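Local coordinates for Lmo0812 protein (Listeria monocytogenes serovar 1/2a, PDB 4YF1) that probably acts as a pyrophosphohydrolase of the HD-domain family, possibly removing the 3'-diphosphate from guanosine bis(diphosphate) nucleotides, at residues R41-A46 against K114-A119; A100-Q105 against K151-G156; N160-L165 against F173-A178. One frame throughout, in Å; residues are numbered along the deposited sequence.

Contact 1. Residues R41-A46 against K114-A119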
loop_
_atom_site.group_PDB
_atom_site.type_symbol
_atom_site.label_atom_id
_atom_site.label_comp_id
_atom_site.label_asym_id
_atom_site.label_seq_id
_atom_site.Cartn_x
_atom_site.Cartn_y
_atom_site.Cartn_z
ATOM N N ARG A 41 -6.667 5.248 -3.234
ATOM C CA ARG A 41 -7.679 5.382 -4.267
ATOM C C ARG A 41 -7.760 6.788 -4.860
ATOM O O ARG A 41 -7.861 6.954 -6.089
ATOM C CB ARG A 41 -9.055 4.925 -3.739
ATOM C CG ARG A 41 -10.223 5.183 -4.657
ATOM C CD ARG A 41 -11.548 4.640 -4.133
ATOM N NE ARG A 41 -12.630 5.097 -4.986
ATOM C CZ ARG A 41 -13.135 6.325 -4.964
ATOM N NH1 ARG A 41 -12.736 7.222 -4.032
ATOM N NH2 ARG A 41 -14.101 6.645 -5.817
ATOM N N ILE A 42 -7.763 7.808 -4.008
ATOM C CA ILE A 42 -7.781 9.196 -4.474
ATOM C C ILE A 42 -6.566 9.449 -5.394
ATOM O O ILE A 42 -6.694 9.992 -6.449
ATOM C CB ILE A 42 -7.743 10.160 -3.290
ATOM C CG1 ILE A 42 -9.082 10.103 -2.532
ATOM C CG2 ILE A 42 -7.479 11.567 -3.766
ATOM C CD1 ILE A 42 -9.026 10.628 -1.113
ATOM N N LEU A 43 -5.413 9.000 -4.979
ATOM C CA LEU A 43 -4.186 9.212 -5.782
ATOM C C LEU A 43 -4.194 8.432 -7.112
ATOM O O LEU A 43 -3.778 8.980 -8.141
ATOM C CB LEU A 43 -2.953 8.878 -4.954
ATOM C CG LEU A 43 -2.722 9.838 -3.759
ATOM C CD1 LEU A 43 -1.763 9.247 -2.742
ATOM C CD2 LEU A 43 -2.200 11.187 -4.244
ATOM N N ARG A 44 -4.689 7.196 -7.072
ATOM C CA ARG A 44 -4.742 6.329 -8.273
ATOM C C ARG A 44 -5.701 6.931 -9.263
ATOM O O ARG A 44 -5.387 7.080 -10.456
ATOM C CB ARG A 44 -5.142 4.885 -7.887
ATOM C CG ARG A 44 -5.404 3.953 -9.069
ATOM C CD ARG A 44 -5.675 2.509 -8.672
ATOM N NE ARG A 44 -6.579 2.386 -7.513
ATOM C CZ ARG A 44 -6.201 2.133 -6.267
ATOM N NH1 ARG A 44 -7.123 2.038 -5.294
ATOM N NH2 ARG A 44 -4.911 2.021 -5.950
ATOM N N ARG A 45 -6.870 7.345 -8.774
ATOM C CA ARG A 45 -7.861 7.934 -9.645
ATOM C C ARG A 45 -7.413 9.245 -10.256
ATOM O O ARG A 45 -7.955 9.659 -11.285
ATOM C CB ARG A 45 -9.196 8.118 -8.889
ATOM C CG ARG A 45 -9.919 6.797 -8.671
ATOM C CD ARG A 45 -11.099 7.015 -7.755
ATOM N NE ARG A 45 -12.109 7.897 -8.335
ATOM C CZ ARG A 45 -13.050 7.517 -9.209
ATOM N NH1 ARG A 45 -13.096 6.273 -9.700
ATOM N NH2 ARG A 45 -13.944 8.412 -9.637
ATOM N N ALA A 46 -6.446 9.912 -9.630
ATOM C CA ALA A 46 -5.958 11.190 -10.140
ATOM C C ALA A 46 -4.851 10.942 -11.182
ATOM O O ALA A 46 -4.311 11.873 -11.689
ATOM C CB ALA A 46 -5.412 12.063 -9.029
ATOM N N LYS A 114 2.818 17.476 -3.077
ATOM C CA LYS A 114 1.569 18.218 -2.769
ATOM C C LYS A 114 0.380 17.274 -2.752
ATOM O O LYS A 114 -0.445 17.299 -1.851
ATOM C CB LYS A 114 1.321 19.302 -3.817
ATOM C CG LYS A 114 2.332 20.434 -3.777
ATOM C CD LYS A 114 2.193 21.318 -4.986
ATOM C CE LYS A 114 2.984 22.625 -4.872
ATOM N NZ LYS A 114 2.107 23.694 -4.311
ATOM N N ALA A 115 0.344 16.364 -3.712
ATOM C CA ALA A 115 -0.798 15.453 -3.814
ATOM C C ALA A 115 -0.911 14.518 -2.608
ATOM O O ALA A 115 -2.021 14.202 -2.171
ATOM C CB ALA A 115 -0.731 14.649 -5.112
ATOM N N LEU A 116 0.230 14.086 -2.070
ATOM C CA LEU A 116 0.230 13.194 -0.918
ATOM C C LEU A 116 -0.403 13.863 0.295
ATOM O O LEU A 116 -1.194 13.239 1.052
ATOM C CB LEU A 116 1.645 12.811 -0.580
ATOM C CG LEU A 116 2.185 11.793 -1.585
ATOM C CD1 LEU A 116 3.710 11.838 -1.518
ATOM C CD2 LEU A 116 1.642 10.410 -1.266
ATOM N N ILE A 117 -0.060 15.125 0.467
ATOM C CA ILE A 117 -0.608 15.903 1.601
ATOM C C ILE A 117 -2.095 16.169 1.392
ATOM O O ILE A 117 -2.883 15.981 2.328
ATOM C CB ILE A 117 0.130 17.241 1.788
ATOM C CG1 ILE A 117 1.573 16.985 2.225
ATOM C CG2 ILE A 117 -0.603 18.114 2.842
ATOM C CD1 ILE A 117 2.497 18.193 2.222
ATOM N N VAL A 118 -2.489 16.667 0.221
ATOM C CA VAL A 118 -3.910 16.999 0.015
ATOM C C VAL A 118 -4.815 15.746 0.078
ATOM O O VAL A 118 -5.872 15.792 0.713
ATOM C CB VAL A 118 -4.140 17.815 -1.245
ATOM C CG1 VAL A 118 -5.587 18.138 -1.448
ATOM C CG2 VAL A 118 -3.304 19.089 -1.263
ATOM N N ALA A 119 -4.381 14.629 -0.507
ATOM C CA ALA A 119 -5.160 13.397 -0.462
ATOM C C ALA A 119 -5.384 12.925 0.976
ATOM O O ALA A 119 -6.478 12.494 1.342
ATOM C CB ALA A 119 -4.499 12.308 -1.279
#

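Contact 2. Residues A100-Q105 against K151-G156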
loop_
_atom_site.group_PDB
_atom_site.type_symbol
_atom_site.label_atom_id
_atom_site.label_comp_id
_atom_site.label_asym_id
_atom_site.label_seq_id
_atom_site.Cartn_x
_atom_site.Cartn_y
_atom_site.Cartn_z
ATOM N N ALA A 100 2.595 23.852 10.808
ATOM C CA ALA A 100 3.183 24.917 10.007
ATOM C C ALA A 100 4.173 24.308 8.977
ATOM O O ALA A 100 4.299 24.808 7.829
ATOM C CB ALA A 100 3.916 25.899 10.901
ATOM N N HIS A 101 4.878 23.265 9.398
ATOM C CA HIS A 101 5.848 22.649 8.500
ATOM C C HIS A 101 5.136 21.966 7.332
ATOM O O HIS A 101 5.643 21.965 6.204
ATOM C CB HIS A 101 6.793 21.698 9.216
ATOM C CG HIS A 101 7.698 22.371 10.198
ATOM N ND1 HIS A 101 8.227 21.715 11.288
ATOM C CD2 HIS A 101 8.083 23.658 10.314
ATOM C CE1 HIS A 101 8.946 22.558 12.001
ATOM N NE2 HIS A 101 8.860 23.749 11.441
ATOM N N THR A 102 3.966 21.401 7.588
ATOM C CA THR A 102 3.178 20.775 6.504
ATOM C C THR A 102 2.652 21.820 5.500
ATOM O O THR A 102 2.687 21.585 4.255
ATOM C CB THR A 102 2.107 19.869 7.066
ATOM O OG1 THR A 102 2.757 18.799 7.743
ATOM C CG2 THR A 102 1.200 19.296 5.987
ATOM N N ILE A 103 2.218 22.974 5.994
ATOM C CA ILE A 103 1.779 24.072 5.118
ATOM C C ILE A 103 2.927 24.536 4.203
ATOM O O ILE A 103 2.718 24.667 2.968
ATOM C CB ILE A 103 1.195 25.243 5.935
ATOM C CG1 ILE A 103 -0.104 24.765 6.583
ATOM C CG2 ILE A 103 0.954 26.479 5.063
ATOM C CD1 ILE A 103 -0.615 25.689 7.694
ATOM N N GLU A 104 4.141 24.683 4.762
ATOM C CA GLU A 104 5.290 25.081 3.953
ATOM C C GLU A 104 5.567 24.013 2.872
ATOM O O GLU A 104 5.889 24.349 1.721
ATOM C CB GLU A 104 6.572 25.317 4.814
ATOM C CG GLU A 104 7.849 25.625 3.979
ATOM C CD GLU A 104 9.158 25.721 4.788
ATOM O OE1 GLU A 104 9.161 25.465 6.020
ATOM O OE2 GLU A 104 10.191 26.086 4.194
ATOM N N GLN A 105 5.463 22.742 3.259
ATOM C CA GLN A 105 5.713 21.645 2.324
ATOM C C GLN A 105 4.649 21.575 1.193
ATOM O O GLN A 105 5.012 21.333 0.001
ATOM C CB GLN A 105 5.846 20.339 3.091
ATOM C CG GLN A 105 6.034 19.102 2.260
ATOM C CD GLN A 105 7.390 19.031 1.637
ATOM O OE1 GLN A 105 8.276 19.852 1.886
ATOM N NE2 GLN A 105 7.571 18.005 0.844
ATOM N N LYS A 151 -9.186 25.264 11.748
ATOM C CA LYS A 151 -9.487 26.163 10.642
ATOM C C LYS A 151 -8.231 26.744 10.021
ATOM O O LYS A 151 -8.065 26.713 8.769
ATOM C CB LYS A 151 -10.361 27.280 11.115
ATOM C CG LYS A 151 -10.721 28.333 10.081
ATOM C CD LYS A 151 -11.902 29.128 10.648
ATOM C CE LYS A 151 -12.339 30.279 9.773
ATOM N NZ LYS A 151 -11.475 31.476 9.958
ATOM N N TRP A 152 -7.324 27.220 10.890
ATOM C CA TRP A 152 -6.068 27.801 10.437
ATOM C C TRP A 152 -5.300 26.786 9.592
ATOM O O TRP A 152 -4.751 27.131 8.558
ATOM C CB TRP A 152 -5.210 28.265 11.620
ATOM C CG TRP A 152 -3.745 28.432 11.301
ATOM C CD1 TRP A 152 -3.137 29.495 10.689
ATOM C CD2 TRP A 152 -2.710 27.477 11.569
ATOM N NE1 TRP A 152 -1.782 29.253 10.575
ATOM C CE2 TRP A 152 -1.505 28.023 11.105
ATOM C CE3 TRP A 152 -2.695 26.213 12.164
ATOM C CZ2 TRP A 152 -0.296 27.348 11.214
ATOM C CZ3 TRP A 152 -1.483 25.540 12.288
ATOM C CH2 TRP A 152 -0.303 26.111 11.816
ATOM N N TYR A 153 -5.269 25.547 10.060
ATOM C CA TYR A 153 -4.518 24.467 9.392
ATOM C C TYR A 153 -5.060 24.104 8.003
ATOM O O TYR A 153 -4.323 24.142 6.998
ATOM C CB TYR A 153 -4.489 23.243 10.320
ATOM C CG TYR A 153 -3.840 22.017 9.744
ATOM C CD1 TYR A 153 -2.666 22.118 9.014
ATOM C CD2 TYR A 153 -4.343 20.730 10.003
ATOM C CE1 TYR A 153 -2.053 20.999 8.496
ATOM C CE2 TYR A 153 -3.707 19.592 9.491
ATOM C CZ TYR A 153 -2.573 19.743 8.741
ATOM O OH TYR A 153 -1.875 18.639 8.243
ATOM N N ASN A 154 -6.350 23.791 7.949
ATOM C CA ASN A 154 -7.007 23.391 6.706
ATOM C C ASN A 154 -7.067 24.528 5.691
ATOM O O ASN A 154 -6.798 24.316 4.472
ATOM C CB ASN A 154 -8.368 22.774 7.027
ATOM C CG ASN A 154 -8.230 21.416 7.688
ATOM O OD1 ASN A 154 -8.357 21.248 8.932
ATOM N ND2 ASN A 154 -7.905 20.448 6.895
ATOM N N GLN A 155 -7.306 25.750 6.172
ATOM C CA GLN A 155 -7.268 26.913 5.274
ATOM C C GLN A 155 -5.845 27.100 4.753
ATOM O O GLN A 155 -5.649 27.431 3.545
ATOM C CB GLN A 155 -7.806 28.175 5.958
ATOM C CG GLN A 155 -9.296 28.113 6.024
ATOM C CD GLN A 155 -9.916 29.367 6.608
ATOM O OE1 GLN A 155 -9.243 30.219 7.204
ATOM N NE2 GLN A 155 -11.176 29.501 6.392
ATOM N N GLY A 156 -4.847 26.838 5.610
ATOM C CA GLY A 156 -3.443 26.920 5.179
ATOM C C GLY A 156 -3.114 25.953 4.016
ATOM O O GLY A 156 -2.426 26.343 3.043
HETATM O O HOH W 1 0.851 17.497 8.838
#

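Contact 3. Residues N160-L165 against F173-A178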
loop_
_atom_site.group_PDB
_atom_site.type_symbol
_atom_site.label_atom_id
_atom_site.label_comp_id
_atom_site.label_asym_id
_atom_site.label_seq_id
_atom_site.Cartn_x
_atom_site.Cartn_y
_atom_site.Cartn_z
ATOM N N ASN A 160 -2.453 27.154 0.003
ATOM C CA ASN A 160 -1.067 26.985 -0.453
ATOM C C ASN A 160 -0.863 25.822 -1.424
ATOM O O ASN A 160 0.122 25.827 -2.188
ATOM C CB ASN A 160 -0.150 26.855 0.766
ATOM C CG ASN A 160 0.093 28.192 1.444
ATOM O OD1 ASN A 160 0.910 28.980 0.989
ATOM N ND2 ASN A 160 -0.634 28.461 2.526
HETATM N N MSE A 161 -1.823 24.899 -1.478
HETATM C CA MSE A 161 -1.666 23.683 -2.320
HETATM C C MSE A 161 -1.471 23.959 -3.803
HETATM O O MSE A 161 -0.791 23.176 -4.480
HETATM C CB MSE A 161 -2.797 22.696 -2.086
HETATM C CG MSE A 161 -4.132 23.271 -2.565
HETATM SE SE MSE A 161 -5.615 22.084 -2.117
HETATM C CE MSE A 161 -6.983 23.192 -2.942
ATOM N N GLU A 162 -2.035 25.053 -4.323
ATOM C CA GLU A 162 -1.859 25.384 -5.778
ATOM C C GLU A 162 -0.617 26.205 -6.138
ATOM O O GLU A 162 -0.278 26.335 -7.333
ATOM C CB GLU A 162 -3.098 26.104 -6.317
ATOM C CG GLU A 162 -4.352 25.247 -6.226
ATOM C CD GLU A 162 -5.545 25.850 -6.948
ATOM O OE1 GLU A 162 -5.465 27.009 -7.427
ATOM O OE2 GLU A 162 -6.559 25.138 -7.061
ATOM N N TYR A 163 0.109 26.669 -5.139
ATOM C CA TYR A 163 1.262 27.525 -5.355
ATOM C C TYR A 163 2.308 26.868 -6.266
ATOM O O TYR A 163 2.769 25.763 -6.002
ATOM C CB TYR A 163 1.927 27.913 -4.039
ATOM C CG TYR A 163 3.000 28.981 -4.224
ATOM C CD1 TYR A 163 2.641 30.321 -4.405
ATOM C CD2 TYR A 163 4.357 28.657 -4.234
ATOM C CE1 TYR A 163 3.606 31.313 -4.607
ATOM C CE2 TYR A 163 5.332 29.639 -4.422
ATOM C CZ TYR A 163 4.946 30.963 -4.608
ATOM O OH TYR A 163 5.880 31.942 -4.810
ATOM N N GLY A 164 2.629 27.562 -7.340
ATOM C CA GLY A 164 3.641 27.104 -8.297
ATOM C C GLY A 164 3.181 26.058 -9.288
ATOM O O GLY A 164 3.975 25.613 -10.132
ATOM N N LEU A 165 1.920 25.660 -9.232
ATOM C CA LEU A 165 1.435 24.683 -10.178
ATOM C C LEU A 165 0.787 25.366 -11.384
ATOM O O LEU A 165 0.159 26.416 -11.256
ATOM C CB LEU A 165 0.418 23.759 -9.520
ATOM C CG LEU A 165 0.891 22.785 -8.445
ATOM C CD1 LEU A 165 -0.314 21.954 -7.998
ATOM C CD2 LEU A 165 2.007 21.892 -8.946
ATOM N N PHE A 173 -9.196 16.360 -7.490
ATOM C CA PHE A 173 -9.465 16.186 -6.061
ATOM C C PHE A 173 -9.063 17.385 -5.206
ATOM O O PHE A 173 -9.586 17.521 -4.093
ATOM C CB PHE A 173 -8.946 14.851 -5.481
ATOM C CG PHE A 173 -7.452 14.782 -5.242
ATOM C CD1 PHE A 173 -6.892 15.222 -4.041
ATOM C CD2 PHE A 173 -6.605 14.185 -6.196
ATOM C CE1 PHE A 173 -5.533 15.103 -3.776
ATOM C CE2 PHE A 173 -5.250 14.069 -5.938
ATOM C CZ PHE A 173 -4.693 14.532 -4.749
ATOM N N PHE A 174 -8.190 18.270 -5.715
ATOM C CA PHE A 174 -7.800 19.495 -4.951
ATOM C C PHE A 174 -9.052 20.367 -4.729
ATOM O O PHE A 174 -9.233 20.926 -3.647
ATOM C CB PHE A 174 -6.718 20.298 -5.686
ATOM C CG PHE A 174 -5.306 19.821 -5.455
ATOM C CD1 PHE A 174 -5.005 18.492 -5.256
ATOM C CD2 PHE A 174 -4.248 20.733 -5.527
ATOM C CE1 PHE A 174 -3.703 18.086 -5.073
ATOM C CE2 PHE A 174 -2.941 20.331 -5.315
ATOM C CZ PHE A 174 -2.669 19.013 -5.093
ATOM N N ASP A 175 -9.908 20.437 -5.756
ATOM C CA ASP A 175 -11.171 21.187 -5.714
ATOM C C ASP A 175 -12.142 20.583 -4.680
ATOM O O ASP A 175 -12.858 21.322 -4.003
ATOM C CB ASP A 175 -11.838 21.224 -7.107
ATOM C CG ASP A 175 -10.982 21.944 -8.163
ATOM O OD1 ASP A 175 -10.250 22.885 -7.793
ATOM O OD2 ASP A 175 -11.049 21.572 -9.364
ATOM N N GLU A 176 -12.144 19.255 -4.549
ATOM C CA GLU A 176 -13.005 18.566 -3.566
ATOM C C GLU A 176 -12.554 18.959 -2.159
ATOM O O GLU A 176 -13.375 19.205 -1.280
ATOM C CB GLU A 176 -12.955 17.041 -3.620
ATOM C CG GLU A 176 -13.467 16.413 -4.878
ATOM C CD GLU A 176 -13.234 14.914 -4.894
ATOM O OE1 GLU A 176 -13.641 14.236 -3.910
ATOM O OE2 GLU A 176 -12.668 14.435 -5.911
ATOM N N TYR A 177 -11.249 18.976 -1.949
ATOM C CA TYR A 177 -10.738 19.407 -0.637
ATOM C C TYR A 177 -11.104 20.865 -0.360
ATOM O O TYR A 177 -11.539 21.179 0.769
ATOM C CB TYR A 177 -9.246 19.210 -0.520
ATOM C CG TYR A 177 -8.666 19.699 0.776
ATOM C CD1 TYR A 177 -8.901 19.019 1.952
ATOM C CD2 TYR A 177 -7.880 20.836 0.826
ATOM C CE1 TYR A 177 -8.352 19.453 3.144
ATOM C CE2 TYR A 177 -7.321 21.284 2.023
ATOM C CZ TYR A 177 -7.570 20.580 3.170
ATOM O OH TYR A 177 -7.029 20.989 4.349
ATOM N N ALA A 178 -10.921 21.746 -1.341
ATOM C CA ALA A 178 -11.288 23.166 -1.166
ATOM C C ALA A 178 -12.765 23.333 -0.749
ATOM O O ALA A 178 -13.051 24.103 0.185
ATOM C CB ALA A 178 -11.000 23.971 -2.408
HETATM O O HOH W 2 -8.108 23.253 -6.327
#

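Contact 1. Residues R41-A46 against K114-A119
In the all-helical core of this HD-domain protein, I42 and L43 of helix 35-45 pack against A115, L116 and A119 of helix 111-132. L43 makes contacts with all three residues of the other helix. Its CG stands anti to its own carbonyl carbon (chi1 -66°), and chi2 of 163° then sets where the two methyls go. L43 CD2 lies against two alanines one helical turn apart: it is 3.9 Å from A115 CB and equally 3.9 Å from A119 CB. L43 CD2 also rests 3.7 Å from A115 O, on the backbone itself. L43 CD1 meets L116 CD2 at 3.9 Å, the two leucine side chains crossing at about a right angle. L116 leaves its helix pointing away from 41-46, and only its methyl end comes back to the contact. The segment axes pass 10.1 Å apart at 135°, an inclined crossing midway between perpendicular and antiparallel, in which the small alanines leave room for the leucine. A119 lies near H35, H59, D60 and D120, whose converging side chains are consistent with the HD motif, although no metal is bound to them here. I42 CG2 lies 4.0 Å from A119 CB, and F173 of helix 172-184 also touches I42.

Contact 2. Residues A100-Q105 against K151-G156
Between I103 and W152 there is a CH-pi contact: methyl CD1 of I103 lies over one face of the W152 indole, 4.2 Å from the centroid of its six-membered ring and 23° off the normal. The indole gets there because its CG is anti to the backbone N (chi1 160°), sending the ring across to helix 95-108, where W152 CH2 comes 3.8 Å from A100 N in an oblique approach. Y153 meets the same I103 methyl with its ring edge.

Apolar packing against the main chain comes next. G156 has no side chain, so I103 settles on its backbone, with I103 CD1 4.0 Å from G156 CA and I103 CG2 3.9 Å from G156 O. The segments run nearly parallel, 13° apart, as two neighbouring helices of this all-helical chain.

The polar part passes through water. One molecule lies 2.6 Å from T102 OG1 and 3.0 Å from Y153 OH, bridging the two hydroxyls, while T102 CG2 packs 3.9 Å from Y153 OH. Within these two segments no direct polar bond is made, so the close fit rests mainly on packing and the bridging water, from solvent-facing W152 to buried Y153.

Contact 3. Residues N160-L165 against F173-A178
The ring of F174 is approached obliquely by the selenium of M161 (selenomethionine), 4.5 Å from the centroid and 35° off the normal. Near the ring plane M161 O comes to the edge, 3.7 Å from F174 CE2, and F173 CZ also lies at the edge. L165 CD1 comes in obliquely, its side chain at about a right angle to that of F174. The neighbouring F173 ring has F174 CD1 over one face, offset toward the rim. Y177 offers M161 SE its CD2 atom at 3.9 Å, so the selenium makes Met-aromatic contacts with two rings.

M161 reaches them because its CG sits between the backbone N and the carbonyl carbon (chi1 66°), after which the chain runs out extended, sliding past F174 in the opposite direction. M161 CE ends tightly against the helix backbone, 3.3 Å from F174 O, and touches A178 CB at 4.1 Å.

The fold element here is the connection from helix 147-160 to helix 172-184, folding back on the latter. It begins with a type I turn, N160 to Y163, overlapped by a type II turn, E162 to L165, with G164 at positive phi. K114 of helix 111-132 donates to M161 O and Y163 O, pinning the first turn.

At the rim, a water modelled between the carboxylates of E162 and D175 suggests a bridge, but short distances and a second conformer of D175 make it doubtful.

How the contacts relate
From the N terminus, helix 35-45 comes first and waits for helix 111-132: contact 1 closes that long loop. Helix 95-108 lies inside the loop, but its partner, 151-156, follows 114-119, so contacts 1 and 2 cross without nesting. They meet where I117 packs on T102 and Q105, though their centres are about 17 Å apart on opposite sides of the chain's centre. Contact 3 opens after both have closed and seals a short loop, bringing helix 172-184 against the connection that follows helix 147-160. It joins contact 1 through F173 on I42 and contact 2 through N160 on I103, tying the C-terminal helices to the HD-domain core.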